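Local coordinates for protein purine nucleoside phosphorylase (Grouper iridovirus, PDB 3KHS) that probably catalyses the phosphorolysis of purine nucleosides to free base and ribose 1-phosphate, a step of purine salvage, at residues R21-I35 / F100-A113. Numbering follows the deposited sequence.
Sequences RPVLGIVCGSGLGKI and FKALGVKIVVLTNA. With PO4 (phosphate ion), chain G.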
loop_
_atom_site.group_PDB
_atom_site.type_symbol
_atom_site.label_atom_id
_atom_site.label_comp_id
_atom_site.label_asym_id
_atom_site.label_seq_id
_atom_site.Cartn_x
_atom_site.Cartn_y
_atom_site.Cartn_z
ATOM N N ARG B 21 12.978 11.219 35.121
ATOM C CA ARG B 21 12.721 10.750 33.781
ATOM C C ARG B 21 11.354 10.082 33.799
ATOM O O ARG B 21 11.009 9.389 34.750
ATOM C CB ARG B 21 13.795 9.753 33.345
ATOM C CG ARG B 21 15.216 10.313 33.364
ATOM C CD ARG B 21 16.155 9.392 32.611
ATOM N NE ARG B 21 16.330 9.807 31.217
ATOM C CZ ARG B 21 16.783 9.017 30.239
ATOM N NH1 ARG B 21 17.105 7.749 30.487
ATOM N NH2 ARG B 21 16.931 9.496 29.006
ATOM N N PRO B 22 10.542 10.318 32.761
ATOM C CA PRO B 22 9.213 9.721 32.675
ATOM C C PRO B 22 9.325 8.209 32.515
ATOM O O PRO B 22 10.232 7.721 31.852
ATOM C CB PRO B 22 8.627 10.397 31.447
ATOM C CG PRO B 22 9.841 10.607 30.589
ATOM C CD PRO B 22 10.797 11.175 31.592
ATOM N N VAL B 23 8.419 7.467 33.144
ATOM C CA VAL B 23 8.440 6.010 33.041
ATOM C C VAL B 23 7.201 5.534 32.257
ATOM O O VAL B 23 7.171 4.420 31.695
ATOM C CB VAL B 23 8.466 5.344 34.445
ATOM C CG1 VAL B 23 7.287 5.820 35.285
ATOM C CG2 VAL B 23 8.426 3.824 34.300
ATOM N N LEU B 24 6.178 6.385 32.233
ATOM C CA LEU B 24 4.964 6.085 31.496
ATOM C C LEU B 24 4.686 7.174 30.464
ATOM O O LEU B 24 4.814 8.372 30.748
ATOM C CB LEU B 24 3.748 5.972 32.417
ATOM C CG LEU B 24 2.460 5.784 31.595
ATOM C CD1 LEU B 24 1.859 4.436 31.878
ATOM C CD2 LEU B 24 1.494 6.882 31.907
ATOM N N GLY B 25 4.292 6.757 29.270
ATOM C CA GLY B 25 3.993 7.722 28.224
ATOM C C GLY B 25 2.530 7.723 27.798
ATOM O O GLY B 25 1.844 6.706 27.853
ATOM N N ILE B 26 2.043 8.873 27.361
ATOM C CA ILE B 26 0.658 8.987 26.922
ATOM C C ILE B 26 0.612 9.740 25.592
ATOM O O ILE B 26 1.303 10.740 25.428
ATOM C CB ILE B 26 -0.225 9.802 27.922
ATOM C CG1 ILE B 26 -0.054 9.280 29.346
ATOM C CG2 ILE B 26 -1.709 9.739 27.491
ATOM C CD1 ILE B 26 -0.667 10.190 30.390
ATOM N N VAL B 27 -0.206 9.254 24.656
ATOM C CA VAL B 27 -0.382 9.900 23.353
ATOM C C VAL B 27 -1.864 10.250 23.295
ATOM O O VAL B 27 -2.704 9.349 23.338
ATOM C CB VAL B 27 -0.094 8.932 22.173
ATOM C CG1 VAL B 27 -0.128 9.700 20.834
ATOM C CG2 VAL B 27 1.234 8.266 22.347
ATOM N N CYS B 28 -2.194 11.536 23.214
ATOM C CA CYS B 28 -3.591 11.950 23.128
ATOM C C CYS B 28 -4.082 12.018 21.684
ATOM O O CYS B 28 -3.513 12.733 20.843
ATOM C CB CYS B 28 -3.792 13.327 23.753
ATOM S SG CYS B 28 -3.276 13.397 25.448
ATOM N N GLY B 29 -5.159 11.295 21.406
ATOM C CA GLY B 29 -5.713 11.306 20.070
ATOM C C GLY B 29 -6.543 12.538 19.799
ATOM O O GLY B 29 -6.462 13.522 20.543
ATOM N N SER B 30 -7.358 12.483 18.746
ATOM C CA SER B 30 -8.189 13.633 18.394
ATOM C C SER B 30 -9.236 14.017 19.440
ATOM O O SER B 30 -10.070 13.197 19.819
ATOM C CB SER B 30 -8.877 13.396 17.051
ATOM O OG SER B 30 -7.911 13.323 16.035
ATOM N N GLY B 31 -9.178 15.278 19.879
ATOM C CA GLY B 31 -10.104 15.789 20.876
ATOM C C GLY B 31 -9.883 15.245 22.283
ATOM O O GLY B 31 -10.677 15.505 23.189
ATOM N N LEU B 32 -8.804 14.498 22.478
ATOM C CA LEU B 32 -8.528 13.917 23.783
ATOM C C LEU B 32 -7.380 14.630 24.516
ATOM O O LEU B 32 -6.743 14.062 25.400
ATOM C CB LEU B 32 -8.219 12.431 23.590
ATOM C CG LEU B 32 -9.354 11.691 22.881
ATOM C CD1 LEU B 32 -8.942 10.246 22.579
ATOM C CD2 LEU B 32 -10.608 11.735 23.777
ATOM N N GLY B 33 -7.130 15.879 24.137
ATOM C CA GLY B 33 -6.074 16.661 24.759
ATOM C C GLY B 33 -6.218 16.854 26.260
ATOM O O GLY B 33 -5.249 16.722 27.009
ATOM N N LYS B 34 -7.425 17.168 26.706
ATOM C CA LYS B 34 -7.678 17.390 28.126
ATOM C C LYS B 34 -6.962 16.388 29.034
ATOM O O LYS B 34 -6.650 16.702 30.166
ATOM C CB LYS B 34 -9.186 17.351 28.396
ATOM C CG LYS B 34 -9.989 18.458 27.723
ATOM C CD LYS B 34 -10.145 19.694 28.612
ATOM C CE LYS B 34 -11.052 20.743 27.943
ATOM N NZ LYS B 34 -11.333 21.956 28.791
ATOM N N ILE B 35 -6.705 15.186 28.533
ATOM C CA ILE B 35 -6.036 14.165 29.319
ATOM C C ILE B 35 -4.753 14.712 29.943
ATOM O O ILE B 35 -4.368 14.320 31.042
ATOM C CB ILE B 35 -5.641 12.953 28.439
ATOM C CG1 ILE B 35 -6.867 12.318 27.797
ATOM C CG2 ILE B 35 -4.909 11.920 29.273
ATOM C CD1 ILE B 35 -6.540 11.032 27.033
ATOM N N PHE B 100 10.261 8.551 23.129
ATOM C CA PHE B 100 9.722 8.001 24.367
ATOM C C PHE B 100 10.670 6.936 24.896
ATOM O O PHE B 100 11.019 6.948 26.060
ATOM C CB PHE B 100 8.355 7.348 24.133
ATOM C CG PHE B 100 7.180 8.278 24.339
ATOM C CD1 PHE B 100 7.320 9.644 24.193
ATOM C CD2 PHE B 100 5.929 7.770 24.610
ATOM C CE1 PHE B 100 6.248 10.474 24.308
ATOM C CE2 PHE B 100 4.827 8.602 24.730
ATOM C CZ PHE B 100 4.982 9.947 24.578
ATOM N N LYS B 101 11.084 6.012 24.038
ATOM C CA LYS B 101 11.986 4.953 24.457
ATOM C C LYS B 101 13.298 5.520 25.002
ATOM O O LYS B 101 13.755 5.133 26.078
ATOM C CB LYS B 101 12.310 4.019 23.294
ATOM C CG LYS B 101 13.263 2.876 23.646
ATOM C CD LYS B 101 14.053 2.444 22.432
ATOM C CE LYS B 101 14.548 1.003 22.537
ATOM N NZ LYS B 101 15.089 0.704 23.876
ATOM N N ALA B 102 13.891 6.436 24.244
ATOM C CA ALA B 102 15.142 7.073 24.619
ATOM C C ALA B 102 15.031 7.794 25.954
ATOM O O ALA B 102 16.027 8.011 26.615
ATOM C CB ALA B 102 15.565 8.067 23.526
ATOM N N LEU B 103 13.814 8.184 26.323
ATOM C CA LEU B 103 13.560 8.882 27.584
ATOM C C LEU B 103 13.463 7.898 28.738
ATOM O O LEU B 103 13.439 8.304 29.895
ATOM C CB LEU B 103 12.234 9.638 27.537
ATOM C CG LEU B 103 12.109 10.956 26.802
ATOM C CD1 LEU B 103 10.660 11.388 26.838
ATOM C CD2 LEU B 103 12.976 11.993 27.457
ATOM N N GLY B 104 13.378 6.610 28.416
ATOM C CA GLY B 104 13.258 5.598 29.449
ATOM C C GLY B 104 11.828 5.152 29.724
ATOM O O GLY B 104 11.580 4.458 30.718
ATOM N N VAL B 105 10.884 5.535 28.858
ATOM C CA VAL B 105 9.503 5.120 29.068
ATOM C C VAL B 105 9.383 3.609 28.943
ATOM O O VAL B 105 9.997 2.990 28.093
ATOM C CB VAL B 105 8.521 5.775 28.088
ATOM C CG1 VAL B 105 7.124 5.224 28.343
ATOM C CG2 VAL B 105 8.504 7.279 28.289
ATOM N N LYS B 106 8.587 3.015 29.820
ATOM C CA LYS B 106 8.406 1.567 29.800
ATOM C C LYS B 106 7.017 1.157 29.346
ATOM O O LYS B 106 6.847 0.095 28.772
ATOM C CB LYS B 106 8.741 0.983 31.183
ATOM C CG LYS B 106 10.237 0.948 31.428
ATOM C CD LYS B 106 10.544 0.639 32.880
ATOM C CE LYS B 106 12.051 0.581 33.162
ATOM N NZ LYS B 106 12.339 0.153 34.581
ATOM N N ILE B 107 6.040 2.020 29.586
ATOM C CA ILE B 107 4.671 1.739 29.189
ATOM C C ILE B 107 4.094 2.932 28.440
ATOM O O ILE B 107 4.309 4.082 28.832
ATOM C CB ILE B 107 3.793 1.449 30.416
ATOM C CG1 ILE B 107 4.304 0.192 31.130
ATOM C CG2 ILE B 107 2.340 1.298 29.988
ATOM C CD1 ILE B 107 3.662 -0.035 32.505
ATOM N N VAL B 108 3.388 2.661 27.348
ATOM C CA VAL B 108 2.781 3.743 26.583
ATOM C C VAL B 108 1.260 3.532 26.470
ATOM O O VAL B 108 0.795 2.452 26.103
ATOM C CB VAL B 108 3.399 3.844 25.176
ATOM C CG1 VAL B 108 2.652 4.895 24.334
ATOM C CG2 VAL B 108 4.885 4.201 25.279
ATOM N N VAL B 109 0.491 4.562 26.815
ATOM C CA VAL B 109 -0.972 4.497 26.742
ATOM C C VAL B 109 -1.394 5.428 25.588
ATOM O O VAL B 109 -1.223 6.655 25.672
ATOM C CB VAL B 109 -1.641 5.012 28.045
ATOM C CG1 VAL B 109 -3.172 4.913 27.919
ATOM C CG2 VAL B 109 -1.165 4.210 29.276
ATOM N N LEU B 110 -1.943 4.839 24.526
ATOM C CA LEU B 110 -2.380 5.583 23.343
ATOM C C LEU B 110 -3.902 5.699 23.277
ATOM O O LEU B 110 -4.621 4.785 23.659
ATOM C CB LEU B 110 -1.949 4.867 22.055
ATOM C CG LEU B 110 -0.593 4.255 21.640
ATOM C CD1 LEU B 110 0.310 5.293 21.069
ATOM C CD2 LEU B 110 0.036 3.523 22.797
ATOM N N THR B 111 -4.385 6.821 22.779
ATOM C CA THR B 111 -5.809 7.036 22.606
ATOM C C THR B 111 -6.013 7.574 21.189
ATOM O O THR B 111 -5.075 8.125 20.586
ATOM C CB THR B 111 -6.354 8.076 23.591
ATOM O OG1 THR B 111 -5.732 9.343 23.343
ATOM C CG2 THR B 111 -6.119 7.629 25.025
ATOM N N ASN B 112 -7.219 7.391 20.651
ATOM C CA ASN B 112 -7.543 7.912 19.326
ATOM C C ASN B 112 -9.048 7.942 19.181
ATOM O O ASN B 112 -9.775 7.387 20.007
ATOM C CB ASN B 112 -6.934 7.056 18.220
ATOM C CG ASN B 112 -7.501 5.641 18.169
ATOM O OD1 ASN B 112 -8.715 5.444 18.188
ATOM N ND2 ASN B 112 -6.624 4.652 18.064
ATOM N N ALA B 113 -9.506 8.622 18.143
ATOM C CA ALA B 113 -10.921 8.713 17.827
ATOM C C ALA B 113 -11.024 7.818 16.594
ATOM O O ALA B 113 -10.188 7.917 15.689
ATOM C CB ALA B 113 -11.296 10.152 17.479
HETATM P P PO4 G . -6.521 10.152 15.872
HETATM O O1 PO4 G . -7.189 10.174 17.201
HETATM O O2 PO4 G . -5.127 10.684 16.001
HETATM O O3 PO4 G . -6.453 8.753 15.359
HETATM O O4 PO4 G . -7.297 10.994 14.922
#
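Thr111 and Val27 join two parallel strands, 24-28 and 107-116, close to a bound phosphate. With chi1 at 63°, Thr111 OG1 sits between its own N and carbonyl carbon; it gives its proton to a lone pair of Val27 O (3.0 Å) and accepts the N-H of Gly29, with Gly29 N 2.8 Å from OG1. Val27 O also accepts Thr111 N, so two bonds grip this carbonyl. Leu32 CD1 packs on Thr111 CB at 3.5 Å, and Ile35 CD1 meets Thr111 CG2 tip to tip. Upstream, backbone hydrogen bonds join Gly25 N to Ile107 O and Val109 N to Gly25 O. On one face of the sheet Leu24 CD1 reaches Ile107 CG2 (3.7 Å); on the other Val27 CG2 lies alongside Leu110 CD1 (3.4 Å), and the Phe100 ring brings CE2 to 3.7 Å from Gly25 CA. These are neighbouring strands of the mixed sheet of the PNP/MTAP phosphorylase fold, and strand 73-79 pairs with the other edge of 24-28. Beyond Thr111, the N-H groups of Ser30 and Ala113 converge on phosphate O1, while Ser30 OG bonds O4 at 2.7 Å; Arg81, His83 and Ser217 complete the anion site, consistent with the phosphate-binding site of the family. Asn112, whose backbone passes beside the phosphate, has its side-chain amide hydrogen-bonded to Ser236 and Thr218. At the far end, a Schellman motif at Gly104 closes helix 95-102, and the poorly ordered Arg21 guanidinium lays one face over Leu103 O, 3.4 Å from CZ, its NH2 bonded weakly to Ala102 O and also to Asn15.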